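Local coordinates for Alr1010 protein (Nostoc, PDB 3URG) that probably binds calcium, and is held here with a sodium ion and a thionitrobenzoate group from Ellman's reagent, at residues 47-52 and 93-98; 53-58 and 130-135. All blocks are in the same frame, centred on the assembly; numbering follows the deposited sequence.

Interaction 1: residues 47-52 and 93-98. With MNB (5-mercapto-2-nitro-benzoic acid), chain B.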
# COMPACT_ATOMS: atom_id res chain seq x y z
N GLU A 47 15.11 -4.53 6.07
CA GLU A 47 14.50 -5.86 5.99
C GLU A 47 13.00 -5.80 6.21
O GLU A 47 12.24 -6.53 5.57
CB GLU A 47 15.17 -6.82 6.99
CG GLU A 47 16.67 -7.00 6.76
CD GLU A 47 17.34 -7.82 7.85
OE1 GLU A 47 17.00 -7.66 9.04
OE2 GLU A 47 18.21 -8.64 7.50
N ARG A 48 12.55 -4.94 7.12
CA ARG A 48 11.12 -4.80 7.39
C ARG A 48 10.44 -4.19 6.16
O ARG A 48 9.41 -4.66 5.70
CB ARG A 48 10.86 -3.95 8.64
CG ARG A 48 11.46 -4.49 9.95
CD ARG A 48 11.06 -3.58 11.14
NE ARG A 48 10.12 -4.29 12.00
CZ ARG A 48 9.12 -3.73 12.67
NH1 ARG A 48 8.91 -2.43 12.57
NH2 ARG A 48 8.33 -4.48 13.43
N ALA A 49 11.03 -3.12 5.62
CA ALA A 49 10.52 -2.53 4.38
C ALA A 49 10.48 -3.56 3.26
O ALA A 49 9.50 -3.64 2.53
CB ALA A 49 11.38 -1.32 3.97
N MET A 50 11.55 -4.32 3.10
CA MET A 50 11.64 -5.29 2.01
C MET A 50 10.56 -6.37 2.14
O MET A 50 9.90 -6.73 1.16
CB MET A 50 13.02 -5.94 1.96
CG MET A 50 13.25 -6.84 0.75
SD MET A 50 14.74 -7.85 0.93
CE MET A 50 14.25 -8.99 2.20
N GLY A 51 10.37 -6.88 3.35
CA GLY A 51 9.31 -7.84 3.60
C GLY A 51 7.95 -7.33 3.13
O GLY A 51 7.19 -8.05 2.47
N TRP A 52 7.62 -6.09 3.47
CA TRP A 52 6.33 -5.55 3.06
C TRP A 52 6.25 -5.38 1.54
O TRP A 52 5.21 -5.60 0.94
CB TRP A 52 6.07 -4.21 3.75
CG TRP A 52 5.33 -4.35 5.04
CD1 TRP A 52 5.86 -4.32 6.30
CD2 TRP A 52 3.93 -4.55 5.20
NE1 TRP A 52 4.86 -4.48 7.23
CE2 TRP A 52 3.66 -4.63 6.58
CE3 TRP A 52 2.87 -4.68 4.30
CZ2 TRP A 52 2.38 -4.83 7.08
CZ3 TRP A 52 1.60 -4.88 4.80
CH2 TRP A 52 1.36 -4.94 6.17
N GLU A 93 11.95 4.32 -3.26
CA GLU A 93 11.55 4.98 -2.02
C GLU A 93 10.99 3.97 -1.01
O GLU A 93 10.25 4.33 -0.08
CB GLU A 93 10.54 6.09 -2.31
CG GLU A 93 11.04 7.13 -3.32
N CYS A 94 11.37 2.72 -1.19
CA CYS A 94 10.87 1.61 -0.38
C CYS A 94 11.01 1.84 1.12
O CYS A 94 10.13 1.46 1.89
CB CYS A 94 11.58 0.32 -0.77
SG CYS A 94 11.00 -1.10 0.16
N LEU A 95 12.10 2.46 1.55
CA LEU A 95 12.36 2.62 2.98
C LEU A 95 11.38 3.55 3.70
O LEU A 95 11.26 3.52 4.93
CB LEU A 95 13.81 3.07 3.23
CG LEU A 95 14.76 2.00 3.76
CD1 LEU A 95 14.80 0.80 2.82
CD2 LEU A 95 16.15 2.58 3.96
N LYS A 96 10.68 4.39 2.94
CA LYS A 96 9.79 5.38 3.54
C LYS A 96 8.32 4.95 3.57
O LYS A 96 7.64 5.08 4.59
CB LYS A 96 9.92 6.71 2.78
N ASP A 97 7.84 4.43 2.45
CA ASP A 97 6.42 4.14 2.30
C ASP A 97 6.27 3.12 1.20
O ASP A 97 7.24 2.84 0.49
CB ASP A 97 5.68 5.43 1.92
CG ASP A 97 4.25 5.45 2.40
OD1 ASP A 97 3.64 4.37 2.57
OD2 ASP A 97 3.71 6.57 2.59
N MET A 98 5.06 2.57 1.06
CA MET A 98 4.76 1.64 -0.02
C MET A 98 4.08 2.37 -1.18
O MET A 98 2.97 2.87 -1.02
CB MET A 98 3.87 0.49 0.48
CG MET A 98 4.58 -0.40 1.53
SD MET A 98 5.86 -1.42 0.74
CE MET A 98 7.39 -0.72 1.34
C6 MNB B . 14.98 -2.80 -1.73
C1 MNB B . 16.29 -2.78 -1.35
C2 MNB B . 16.60 -2.83 0.04
C3 MNB B . 15.55 -2.91 1.01
C4 MNB B . 14.20 -2.93 0.61
C5 MNB B . 13.91 -2.88 -0.72
S5 MNB B . 12.24 -2.93 -1.26
C10 MNB B . 17.29 -2.69 -2.46
O12 MNB B . 18.48 -2.59 -2.24
O11 MNB B . 16.86 -2.61 -3.76
N7 MNB B . 17.94 -2.81 0.57
O9 MNB B . 18.11 -2.82 1.86
O8 MNB B . 18.98 -2.85 -0.20

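Interaction 2: residues 53-58 and 130-135. With NA (sodium ion), chain C.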
# COMPACT_ATOMS: atom_id res chain seq x y z
N TYR A 53 7.36 -4.96 0.93
CA TYR A 53 7.38 -4.71 -0.51
C TYR A 53 7.08 -6.00 -1.27
O TYR A 53 6.20 -6.03 -2.15
CB TYR A 53 8.73 -4.13 -0.95
CG TYR A 53 8.78 -3.74 -2.42
CD1 TYR A 53 8.41 -2.46 -2.83
CD2 TYR A 53 9.18 -4.64 -3.39
CE1 TYR A 53 8.45 -2.09 -4.17
CE2 TYR A 53 9.22 -4.28 -4.75
CZ TYR A 53 8.85 -3.00 -5.12
OH TYR A 53 8.89 -2.64 -6.45
N TYR A 54 7.81 -7.06 -0.95
CA TYR A 54 7.60 -8.37 -1.57
C TYR A 54 6.23 -8.95 -1.25
O TYR A 54 5.60 -9.58 -2.10
CB TYR A 54 8.69 -9.37 -1.15
CG TYR A 54 10.05 -9.09 -1.78
CD1 TYR A 54 10.15 -8.52 -3.04
CD2 TYR A 54 11.24 -9.41 -1.12
CE1 TYR A 54 11.38 -8.26 -3.63
CE2 TYR A 54 12.48 -9.16 -1.70
CZ TYR A 54 12.54 -8.58 -2.95
OH TYR A 54 13.76 -8.33 -3.54
N TYR A 55 5.77 -8.77 -0.02
CA TYR A 55 4.45 -9.30 0.32
C TYR A 55 3.37 -8.65 -0.57
O TYR A 55 2.57 -9.35 -1.19
CB TYR A 55 4.13 -9.14 1.81
CG TYR A 55 2.68 -9.44 2.17
CD1 TYR A 55 2.21 -10.75 2.30
CD2 TYR A 55 1.78 -8.40 2.38
CE1 TYR A 55 0.88 -11.01 2.64
CE2 TYR A 55 0.45 -8.66 2.72
CZ TYR A 55 0.01 -9.95 2.85
OH TYR A 55 -1.31 -10.16 3.18
N LEU A 56 3.38 -7.34 -0.65
CA LEU A 56 2.40 -6.62 -1.41
C LEU A 56 2.49 -6.94 -2.89
O LEU A 56 1.50 -7.17 -3.55
CB LEU A 56 2.54 -5.14 -1.16
CG LEU A 56 2.09 -4.63 0.19
CD1 LEU A 56 2.44 -3.24 0.39
CD2 LEU A 56 0.67 -4.84 0.43
N ASP A 57 3.70 -7.00 -3.39
CA ASP A 57 3.94 -7.36 -4.77
C ASP A 57 3.42 -8.75 -5.06
O ASP A 57 2.96 -9.02 -6.15
CB ASP A 57 5.42 -7.32 -5.12
CG ASP A 57 5.66 -7.26 -6.62
OD1 ASP A 57 6.76 -7.63 -7.07
OD2 ASP A 57 4.74 -6.83 -7.36
N ASP A 58 3.53 -9.65 -4.09
CA ASP A 58 3.07 -11.02 -4.27
C ASP A 58 1.56 -11.18 -4.13
O ASP A 58 0.97 -12.03 -4.78
CB ASP A 58 3.75 -11.92 -3.25
CG ASP A 58 4.65 -12.93 -3.89
OD1 ASP A 58 4.12 -13.94 -4.41
OD2 ASP A 58 5.88 -12.71 -3.89
N GLN A 130 -7.83 -7.10 -1.49
CA GLN A 130 -8.45 -6.30 -0.45
C GLN A 130 -7.80 -6.55 0.91
O GLN A 130 -7.53 -5.62 1.67
CB GLN A 130 -9.94 -6.64 -0.39
CG GLN A 130 -10.63 -6.24 0.89
CD GLN A 130 -11.87 -7.08 1.16
OE1 GLN A 130 -12.98 -6.74 0.74
NE2 GLN A 130 -11.69 -8.21 1.85
N GLU A 131 -7.55 -7.82 1.23
CA GLU A 131 -6.92 -8.16 2.50
C GLU A 131 -5.53 -7.53 2.66
O GLU A 131 -5.22 -6.95 3.71
CB GLU A 131 -6.83 -9.68 2.65
CG GLU A 131 -6.23 -10.14 3.97
CD GLU A 131 -6.24 -11.64 4.09
OE1 GLU A 131 -5.22 -12.27 3.73
OE2 GLU A 131 -7.27 -12.20 4.53
N ALA A 132 -4.70 -7.65 1.63
CA ALA A 132 -3.34 -7.11 1.68
C ALA A 132 -3.36 -5.59 1.83
O ALA A 132 -2.58 -5.02 2.58
CB ALA A 132 -2.55 -7.51 0.44
N ILE A 133 -4.25 -4.93 1.11
CA ILE A 133 -4.37 -3.49 1.30
C ILE A 133 -4.79 -3.13 2.73
O ILE A 133 -4.23 -2.23 3.34
CB ILE A 133 -5.36 -2.87 0.30
CG1 ILE A 133 -4.79 -2.96 -1.12
CG2 ILE A 133 -5.60 -1.40 0.65
CD1 ILE A 133 -5.77 -2.47 -2.21
N ALA A 134 -5.80 -3.85 3.25
CA ALA A 134 -6.24 -3.67 4.63
C ALA A 134 -5.13 -3.93 5.66
O ALA A 134 -5.08 -3.27 6.71
CB ALA A 134 -7.44 -4.57 4.91
N ASP A 135 -4.26 -4.89 5.38
CA ASP A 135 -3.16 -5.21 6.30
C ASP A 135 -2.21 -4.01 6.36
O ASP A 135 -1.70 -3.64 7.42
CB ASP A 135 -2.38 -6.43 5.82
CG ASP A 135 -3.08 -7.76 6.14
OD1 ASP A 135 -2.69 -8.77 5.52
OD2 ASP A 135 -4.00 -7.80 6.99
NA NA C . 1.05 -9.32 -7.79
O HOH W 1 3.43 -8.75 -9.25
O HOH W 2 1.00 -12.06 -7.62
O HOH W 3 -0.19 -9.51 -10.24

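Interaction 1: residues 47-52 and 93-98
The pocket that holds the thionitrobenzoate (MNB) is built where Ala-49 of helix 45-59 faces Cys-94 in the 93-98 loop, with Met-50 flanking the ligand. Met-50 supplies one wall: its CB lies 3.5 Å from C4 of the MNB ring, and CG follows the same ring atom at 4.0 Å. On the loop, SG of Cys-94 stands anti to the backbone N (chi1 -179°), which carries the sulfur toward the helix and to the sulfur end of the ligand. The two sulfurs, Cys-94 SG and MNB S5, are adjacent, as a mixed disulfide left by Ellman's reagent would require, but their modelled separation is too doubtful to settle the bond.

Between helix and loop the packing is apolar, and no hydrogen bond joins the two segments. The methyl of Ala-49 lies at the centre of this packing: CB sits 3.8 Å from Cys-94 SG, with the Cys-94 carbonyl O at 3.7 Å. CD1 of Leu-95, an exposed residue, approaches to 4.2 Å from Ala-49 CB and equally far from MNB C3. Further along, Met-98 folds back through bends at chi2 (-72°) and chi3, so that its CE rests 3.8 Å from the carbonyl O of Ala-49 while SD lies 4.1 Å from Trp-52 CB. Trp-52 meets this loop through its CB, and its indole leads off elsewhere.

That indole packs edge-to-face with Trp-136 and Trp-139 of helix 127-141 and touches isoleucines of helix 28-39. Phe-146, at the C terminus, touches both Ala-49 and Met-98, and the loop then runs on into strand 99-104.

Interaction 2: residues 53-58 and 130-135
Tyr-55 and Leu-56 meet Ala-132 where two helices, 45-59 and 127-141, pack nearly antiparallel, their local axes 10.1 Å apart and crossing at -155°. Ala-132 lies at the nearest point, its CA 6.5 Å from CA of Leu-56, and its methyl is touched by both larger side chains. Tyr-55 has CG anti to its backbone N (chi1 169°), which swings the ring across the gap until CE2 is 3.9 Å from Ala-132 CB. The methyl meets the ring obliquely. Leu-56 takes the other common choice, with CG anti to the carbonyl carbon, and its CD2 methyl ends 3.9 Å from the Ala-132 carbonyl O and 4.2 Å from that residue's CB.

One turn along helix 127-141, Asp-135 lies crosswise to Tyr-55, its carboxylate plane turned 31° from the ring. This buried carboxylate is paired with helix 28-39: OD1 forms a salt bridge with Arg-33 and OD2 with Arg-30, an arrangement that would probably favour the charged form and fix its rotation.

Away from the helix interface, segment 53-58 borders two ligand sites. Tyr-53 touches MNB, and its hydroxyl bonds to the Ala-89 carbonyl. The backbone O of Asp-57 binds sodium at 2.5 Å, together with Leu-60 O and three waters; one of those waters also donates to Asp-57 OD2 at 3.0 Å. Back at the helix pair, the phenol oxygen OH of Tyr-55 stops 3.1 Å from OD1 of Asp-135.

How the interactions relate
Going from the N terminus, helix 28-39 comes first, then helix 45-59, which supplies 47-52 and, directly after it, 53-58. The chain passes through strands 64-72 and 77-86 before the 93-98 loop returns to the helix and closes interaction 1. Strands 99-104, 111-116 and 120-122 follow, and only then does helix 127-141 come back to close interaction 2. The two closures therefore cross rather than nest. Interaction 1 ties the helix to the connection between two sheet strands, interaction 2 to the C-terminal helix. They touch where Met-98 CG lies 3.7 Å from Leu-56 CD1 and where Trp-52 CH2 reaches the Asp-135 carbonyl O at 3.6 Å.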